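Local coordinates for protein cytochrome P450 (Novosphingobium aromaticivorans, PDB 3OFT) that belongs to the cytochrome P450 family and holds a protoporphyrin IX with its iron in a largely helical fold, at residues Asp13-Ile16 against Phe17-Pro20; Glu23-Tyr26 against Phe27-Trp30; Ala247-Leu250 against Ala251-Glu255. All blocks are in the same frame, centred on the assembly; numbering follows the deposited sequence.

Contact 1. Residues Asp13-Ile16 against Phe17-Pro20; sequences DFDI and FNPP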
loop_
_atom_site.group_PDB
_atom_site.type_symbol
_atom_site.label_atom_id
_atom_site.label_comp_id
_atom_site.label_asym_id
_atom_site.label_seq_id
_atom_site.Cartn_x
_atom_site.Cartn_y
_atom_site.Cartn_z
ATOM N N ASP A 13 15.024 -5.606 19.977
ATOM C CA ASP A 13 15.923 -5.352 18.867
ATOM C C ASP A 13 15.261 -5.614 17.498
ATOM O O ASP A 13 15.934 -5.621 16.448
ATOM C CB ASP A 13 17.194 -6.171 19.054
ATOM C CG ASP A 13 16.941 -7.652 18.943
ATOM O OD1 ASP A 13 17.927 -8.427 18.852
ATOM O OD2 ASP A 13 15.756 -8.053 18.961
ATOM N N PHE A 14 13.952 -5.816 17.511
ATOM C CA PHE A 14 13.126 -5.961 16.291
ATOM C C PHE A 14 13.542 -5.079 15.105
ATOM O O PHE A 14 13.485 -3.852 15.207
ATOM C CB PHE A 14 11.662 -5.677 16.651
ATOM C CG PHE A 14 10.658 -6.248 15.682
ATOM C CD1 PHE A 14 10.123 -7.535 15.881
ATOM C CD2 PHE A 14 10.206 -5.490 14.602
ATOM C CE1 PHE A 14 9.170 -8.049 15.017
ATOM C CE2 PHE A 14 9.269 -6.019 13.697
ATOM C CZ PHE A 14 8.729 -7.301 13.938
ATOM N N ASP A 15 13.945 -5.708 13.988
ATOM C CA ASP A 15 14.309 -5.018 12.754
ATOM C C ASP A 15 13.098 -4.988 11.815
ATOM O O ASP A 15 12.731 -6.016 11.251
ATOM C CB ASP A 15 15.460 -5.755 12.060
ATOM C CG ASP A 15 15.843 -5.148 10.716
ATOM O OD1 ASP A 15 16.757 -5.746 10.107
ATOM O OD2 ASP A 15 15.270 -4.118 10.234
ATOM N N ILE A 16 12.498 -3.812 11.633
ATOM C CA ILE A 16 11.297 -3.693 10.786
ATOM C C ILE A 16 11.476 -4.088 9.311
ATOM O O ILE A 16 10.495 -4.466 8.624
ATOM C CB ILE A 16 10.672 -2.287 10.933
ATOM C CG1 ILE A 16 11.659 -1.232 10.403
ATOM C CG2 ILE A 16 10.234 -2.115 12.402
ATOM C CD1 ILE A 16 11.422 0.212 10.876
ATOM N N PHE A 17 12.716 -4.058 8.834
ATOM C CA PHE A 17 13.036 -4.484 7.480
ATOM C C PHE A 17 13.156 -6.000 7.327
ATOM O O PHE A 17 13.023 -6.505 6.221
ATOM C CB PHE A 17 14.280 -3.746 6.933
ATOM C CG PHE A 17 14.094 -2.255 6.850
ATOM C CD1 PHE A 17 13.284 -1.695 5.870
ATOM C CD2 PHE A 17 14.705 -1.405 7.778
ATOM C CE1 PHE A 17 13.101 -0.310 5.786
ATOM C CE2 PHE A 17 14.519 -0.013 7.710
ATOM C CZ PHE A 17 13.725 0.538 6.713
ATOM N N ASN A 18 13.446 -6.720 8.411
ATOM C CA ASN A 18 13.453 -8.182 8.359
ATOM C C ASN A 18 12.980 -8.802 9.668
ATOM O O ASN A 18 13.781 -9.321 10.447
ATOM C CB ASN A 18 14.760 -8.816 7.807
ATOM C CG ASN A 18 15.978 -7.919 7.915
ATOM O OD1 ASN A 18 16.149 -6.960 7.155
ATOM N ND2 ASN A 18 16.870 -8.258 8.839
ATOM N N PRO A 19 11.667 -8.719 9.938
ATOM C CA PRO A 19 11.168 -9.339 11.164
ATOM C C PRO A 19 11.478 -10.854 11.180
ATOM O O PRO A 19 11.446 -11.512 10.131
ATOM C CB PRO A 19 9.666 -9.060 11.108
ATOM C CG PRO A 19 9.542 -7.817 10.239
ATOM C CD PRO A 19 10.611 -7.997 9.201
ATOM N N PRO A 20 11.855 -11.398 12.345
ATOM C CA PRO A 20 12.184 -12.839 12.399
ATOM C C PRO A 20 11.029 -13.727 11.895
ATOM O O PRO A 20 9.895 -13.559 12.326
ATOM C CB PRO A 20 12.449 -13.055 13.892
ATOM C CG PRO A 20 13.097 -11.694 14.297
ATOM C CD PRO A 20 12.165 -10.717 13.617
#

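Contact 2. Residues Glu23-Tyr26 against Phe27-Trp30; sequences EQDY and FAAW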
loop_
_atom_site.group_PDB
_atom_site.type_symbol
_atom_site.label_atom_id
_atom_site.label_comp_id
_atom_site.label_asym_id
_atom_site.label_seq_id
_atom_site.Cartn_x
_atom_site.Cartn_y
_atom_site.Cartn_z
ATOM N N GLU A 23 10.006 -14.221 6.212
ATOM C CA GLU A 23 10.050 -14.892 4.926
ATOM C C GLU A 23 9.063 -16.044 4.802
ATOM O O GLU A 23 8.633 -16.343 3.697
ATOM C CB GLU A 23 11.483 -15.306 4.559
ATOM C CG GLU A 23 12.366 -14.057 4.431
ATOM C CD GLU A 23 13.842 -14.350 4.362
ATOM O OE1 GLU A 23 14.227 -15.496 4.011
ATOM O OE2 GLU A 23 14.624 -13.418 4.658
ATOM N N GLN A 24 8.706 -16.670 5.919
ATOM C CA GLN A 24 7.665 -17.698 5.916
ATOM C C GLN A 24 6.249 -17.103 6.004
ATOM O O GLN A 24 5.363 -17.575 5.308
ATOM C CB GLN A 24 7.859 -18.762 7.025
ATOM C CG GLN A 24 9.333 -19.044 7.503
ATOM C CD GLN A 24 10.391 -19.029 6.402
ATOM O OE1 GLN A 24 10.147 -19.437 5.264
ATOM N NE2 GLN A 24 11.574 -18.555 6.745
ATOM N N ASP A 25 6.040 -16.102 6.864
ATOM C CA ASP A 25 4.698 -15.569 7.183
ATOM C C ASP A 25 4.901 -14.148 7.749
ATOM O O ASP A 25 5.428 -13.991 8.849
ATOM C CB ASP A 25 4.037 -16.469 8.237
ATOM C CG ASP A 25 2.549 -16.143 8.511
ATOM O OD1 ASP A 25 2.048 -15.040 8.206
ATOM O OD2 ASP A 25 1.878 -17.022 9.115
ATOM N N TYR A 26 4.555 -13.141 6.952
ATOM C CA TYR A 26 4.684 -11.712 7.341
ATOM C C TYR A 26 3.834 -11.405 8.555
ATOM O O TYR A 26 4.306 -10.741 9.473
ATOM C CB TYR A 26 4.357 -10.758 6.153
ATOM C CG TYR A 26 4.118 -9.305 6.551
ATOM C CD1 TYR A 26 5.149 -8.354 6.474
ATOM C CD2 TYR A 26 2.856 -8.893 7.025
ATOM C CE1 TYR A 26 4.946 -7.038 6.896
ATOM C CE2 TYR A 26 2.637 -7.570 7.431
ATOM C CZ TYR A 26 3.672 -6.647 7.344
ATOM O OH TYR A 26 3.435 -5.357 7.779
ATOM N N PHE A 27 2.598 -11.912 8.565
ATOM C CA PHE A 27 1.603 -11.687 9.604
ATOM C C PHE A 27 2.032 -12.296 10.946
ATOM O O PHE A 27 2.044 -11.617 11.972
ATOM C CB PHE A 27 0.243 -12.217 9.101
ATOM C CG PHE A 27 -0.123 -11.653 7.750
ATOM C CD1 PHE A 27 -0.512 -10.323 7.653
ATOM C CD2 PHE A 27 0.069 -12.400 6.567
ATOM C CE1 PHE A 27 -0.814 -9.756 6.396
ATOM C CE2 PHE A 27 -0.194 -11.827 5.303
ATOM C CZ PHE A 27 -0.638 -10.504 5.234
ATOM N N ALA A 28 2.428 -13.564 10.925
ATOM C CA ALA A 28 2.895 -14.185 12.156
ATOM C C ALA A 28 4.149 -13.430 12.695
ATOM O O ALA A 28 4.289 -13.240 13.911
ATOM C CB ALA A 28 3.221 -15.657 11.899
ATOM N N ALA A 29 5.058 -13.031 11.805
ATOM C CA ALA A 29 6.302 -12.321 12.229
ATOM C C ALA A 29 6.029 -11.037 13.036
ATOM O O ALA A 29 6.676 -10.785 14.053
ATOM C CB ALA A 29 7.219 -12.039 11.034
ATOM N N TRP A 30 5.086 -10.223 12.568
ATOM C CA TRP A 30 4.659 -9.015 13.263
ATOM C C TRP A 30 3.858 -9.302 14.519
ATOM O O TRP A 30 4.040 -8.643 15.550
ATOM C CB TRP A 30 3.837 -8.162 12.294
ATOM C CG TRP A 30 4.735 -7.276 11.516
ATOM C CD1 TRP A 30 5.207 -7.460 10.224
ATOM C CD2 TRP A 30 5.343 -6.090 12.008
ATOM N NE1 TRP A 30 6.065 -6.416 9.896
ATOM C CE2 TRP A 30 6.157 -5.563 10.970
ATOM C CE3 TRP A 30 5.271 -5.405 13.237
ATOM C CZ2 TRP A 30 6.877 -4.351 11.115
ATOM C CZ3 TRP A 30 6.007 -4.223 13.385
ATOM C CH2 TRP A 30 6.787 -3.708 12.333
#

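Contact 3. Residues Ala247-Leu250 against Ala251-Glu255; sequences ALHL and ARHPE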
loop_
_atom_site.group_PDB
_atom_site.type_symbol
_atom_site.label_atom_id
_atom_site.label_comp_id
_atom_site.label_asym_id
_atom_site.label_seq_id
_atom_site.Cartn_x
_atom_site.Cartn_y
_atom_site.Cartn_z
ATOM N N ALA A 247 -4.572 -13.343 -4.102
ATOM C CA ALA A 247 -4.346 -14.588 -4.879
ATOM C C ALA A 247 -3.863 -15.742 -4.000
ATOM O O ALA A 247 -4.274 -16.887 -4.221
ATOM C CB ALA A 247 -3.349 -14.367 -6.046
ATOM N N LEU A 248 -2.969 -15.436 -3.064
ATOM C CA LEU A 248 -2.430 -16.435 -2.118
ATOM C C LEU A 248 -3.602 -17.023 -1.299
ATOM O O LEU A 248 -3.741 -18.253 -1.200
ATOM C CB LEU A 248 -1.399 -15.810 -1.185
ATOM C CG LEU A 248 -0.915 -16.714 -0.035
ATOM C CD1 LEU A 248 -0.363 -18.076 -0.590
ATOM C CD2 LEU A 248 0.163 -15.965 0.753
ATOM N N HIS A 249 -4.450 -16.130 -0.769
ATOM C CA HIS A 249 -5.644 -16.570 -0.046
ATOM C C HIS A 249 -6.478 -17.554 -0.850
ATOM O O HIS A 249 -6.815 -18.663 -0.330
ATOM C CB HIS A 249 -6.537 -15.399 0.407
ATOM C CG HIS A 249 -7.789 -15.867 1.090
ATOM N ND1 HIS A 249 -7.865 -16.035 2.453
ATOM C CD2 HIS A 249 -8.987 -16.266 0.595
ATOM C CE1 HIS A 249 -9.069 -16.482 2.779
ATOM N NE2 HIS A 249 -9.769 -16.634 1.669
ATOM N N LEU A 250 -6.834 -17.177 -2.078
ATOM C CA LEU A 250 -7.663 -18.021 -2.931
ATOM C C LEU A 250 -6.990 -19.361 -3.219
ATOM O O LEU A 250 -7.665 -20.399 -3.176
ATOM C CB LEU A 250 -8.045 -17.319 -4.240
ATOM C CG LEU A 250 -8.908 -16.063 -4.106
ATOM C CD1 LEU A 250 -8.987 -15.301 -5.469
ATOM C CD2 LEU A 250 -10.325 -16.471 -3.652
ATOM N N ALA A 251 -5.695 -19.340 -3.529
ATOM C CA ALA A 251 -4.927 -20.594 -3.781
ATOM C C ALA A 251 -4.955 -21.541 -2.573
ATOM O O ALA A 251 -5.074 -22.768 -2.742
ATOM C CB ALA A 251 -3.470 -20.278 -4.167
ATOM N N ARG A 252 -4.909 -20.959 -1.378
ATOM C CA ARG A 252 -4.916 -21.704 -0.129
ATOM C C ARG A 252 -6.332 -22.056 0.343
ATOM O O ARG A 252 -6.482 -22.922 1.210
ATOM C CB ARG A 252 -4.203 -20.900 0.966
ATOM C CG ARG A 252 -2.711 -21.011 0.970
ATOM C CD ARG A 252 -2.122 -20.108 2.023
ATOM N NE ARG A 252 -0.678 -20.316 2.133
ATOM C CZ ARG A 252 0.154 -19.513 2.795
ATOM N NH1 ARG A 252 -0.299 -18.431 3.403
ATOM N NH2 ARG A 252 1.451 -19.790 2.842
ATOM N N HIS A 253 -7.356 -21.395 -0.216
ATOM C CA HIS A 253 -8.774 -21.606 0.186
ATOM C C HIS A 253 -9.634 -21.956 -1.000
ATOM O O HIS A 253 -10.421 -21.119 -1.499
ATOM C CB HIS A 253 -9.336 -20.362 0.906
ATOM C CG HIS A 253 -8.692 -20.102 2.219
ATOM N ND1 HIS A 253 -7.502 -19.407 2.343
ATOM C CD2 HIS A 253 -9.047 -20.458 3.475
ATOM C CE1 HIS A 253 -7.156 -19.342 3.616
ATOM N NE2 HIS A 253 -8.084 -19.962 4.326
ATOM N N PRO A 254 -9.447 -23.178 -1.537
ATOM C CA PRO A 254 -10.278 -23.597 -2.644
ATOM C C PRO A 254 -11.767 -23.423 -2.337
ATOM O O PRO A 254 -12.510 -23.130 -3.249
ATOM C CB PRO A 254 -9.962 -25.090 -2.771
ATOM C CG PRO A 254 -9.401 -25.473 -1.437
ATOM C CD PRO A 254 -8.567 -24.269 -1.100
ATOM N N GLU A 255 -12.188 -23.577 -1.081
ATOM C CA GLU A 255 -13.613 -23.314 -0.739
ATOM C C GLU A 255 -14.035 -21.869 -1.032
ATOM O O GLU A 255 -15.203 -21.632 -1.386
ATOM C CB GLU A 255 -13.942 -23.678 0.716
ATOM C CG GLU A 255 -13.382 -22.716 1.830
ATOM C CD GLU A 255 -11.918 -22.982 2.237
ATOM O OE1 GLU A 255 -11.162 -23.604 1.467
ATOM O OE2 GLU A 255 -11.503 -22.552 3.346
#

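Contact 1. Residues Asp13-Ile16 against Phe17-Pro20
A type I beta turn from Asp15 to Asn18 lies in the N-terminal loop between strand 11-12 and helix 26-31 of this cytochrome P450, and Asp15 holds it at two levels. Its carbonyl oxygen O accepts from Asn18 N at 3.0 Å, the bond that closes the turn, with the donor well above the carbonyl plane. The side chain adds an Asx turn: OD2 takes the N-H of Phe17 at 2.9 Å, met from above the carboxylate plane. With CG trans to the backbone N (chi1 176°), the carboxylate lies beside its own carbonyl carbon and reaches forward over the turn. OD2 also sits at the edge of the Phe17 ring, while Ile16 CG1 covers one face in a CH-pi contact, 4.3 Å from the ring centroid. The apolar closure is made by Phe14, whose CZ rests 3.5 Å from Pro19 CB and whose CE1 reaches Pro20 CD at 4.2 Å. Trp30 of helix 26-31 meets the Phe14 ring and also packs on Ile16 and Pro19. Asn45 ND2 gives OD2 a second hydrogen bond; two N-H donors thus grip one oxygen, which would probably stabilise the charged carboxylate and restrict its rotation.

Contact 2. Residues Glu23-Tyr26 against Phe27-Trp30
Two aromatic neighbours meet the Tyr26 ring in different ways, Phe27 beside it in sequence and Trp30 one helical turn on. Toward Phe27 the tyrosine presents its edge: the planes stand 82° apart with centroids at 5.3 Å, a T-shaped pair in which Tyr26 CD2 lies over the phenylalanine face, 3.7 Å from Phe27 CD1 near the rim. Toward Trp30 it presents a face, and the indole comes in by the CD1-NE1 side of its five-membered ring. Trp30 CD1 approaches Tyr26 CZ to 3.4 Å, displaced toward the rim, and the two ring planes are inclined at 48°, neither stacked nor perpendicular. With CG trans to the backbone N (chi1 165°), the Tyr26 ring lies beside its own carbonyl carbon, one face to Trp30 and an edge to Phe27.

The cluster is built on the first turn of helix 26-31, with Asp25 as the N-cap. Asp25 OD1 accepts the N-H of Ala28 at 3.1 Å in a nearly straight bond that arrives from above the carboxylate plane. The other oxygen, OD2, lies against the methyl group of the same alanine, Ala28 CB, at 3.4 Å. Main-chain bonds from Ala29 N to Asp25 O and from Trp30 N to Tyr26 O, the latter 3.2 Å long, set the helical spacing that brings the indole to one face of the tyrosine ring. The carboxylate of Asp25, at the N terminus of the helix, would be expected to interact favourably with the helix dipole. Farther out, Tyr278 forms an edge-to-face pair with Phe27, Thr280 touches both Tyr26 and Phe27, and Trp30 packs on Tyr305 and Pro307 of strand 303-307 as well as on Val309 and Leu310 of helix 309-312.

Contact 3. Residues Ala247-Leu250 against Ala251-Glu255
His249 and His253 lay their imidazoles over one another in an offset stack, the planes only 11° from parallel and the centroids 3.9 Å apart. The overlap is through the rims: His253 ND1 sits over one face of the His249 ring, 3.3 Å from His249 CE1, and His249 CE1 in turn lies over a face of the His253 ring. The same ND1 donates to the carbonyl oxygen His249 O at 2.9 Å, and that oxygen lies in the imidazole plane of His253. This bond fixes the rotation of the His253 ring while its face remains against His249. One residue earlier in each half, Leu248 CD1 lies over a face of the Arg252 guanidinium, 3.5 Å from Arg252 NE, and CD2 touches NH1.

Both pairs lie at the C-terminal end of helix 221-252, the long helix that P450 nomenclature letters as the ninth, with His253 just beyond its last residue. Regular bonds run from Ala251 N to Ala247 O at 2.9 Å and from Arg252 N to Leu248 O at 3.0 Å, the second nearly in line with the carbonyl. The pattern then frays: His253 N makes weak bonds to both His249 O and Leu250 O. His253, the first residue to leave helical geometry, also occupies the N-cap position of helix 254-262, so the break between the two helices falls on the stacked imidazole. In the next shell, His249 ND1 is hydrogen-bonded to Tyr278 OH and NE2 to Asp256 OD1, two bonds that probably fix the rotation of its ring. Leu250 faces Leu359 and Leu363 of helix 348-365, while Leu248 and Ala251 pack on strands 369-371 and 386-394.

In the fold
From the N terminus the chain leaves strand 11-12, at the edge of the mixed sheet, and contact 1 closes the turn within 13-20. A short connection leads to contact 2, which starts helix 26-31. The two follow in series without nesting, yet they touch: Pro20 O meets Ala29 CB at 3.3 Å, and Trp30 lies against Phe14, Ile16 and Pro19, while Phe14 and Ile16 pack on strand 48-51 and Trp30 on strand 303-307. Contact 3 comes more than two hundred residues later, where helix 221-252 gives way to helix 254-262. It does not touch contact 2, their nearest atoms being about 5 Å apart, but Tyr278 bridges them by meeting both Phe27 and His249.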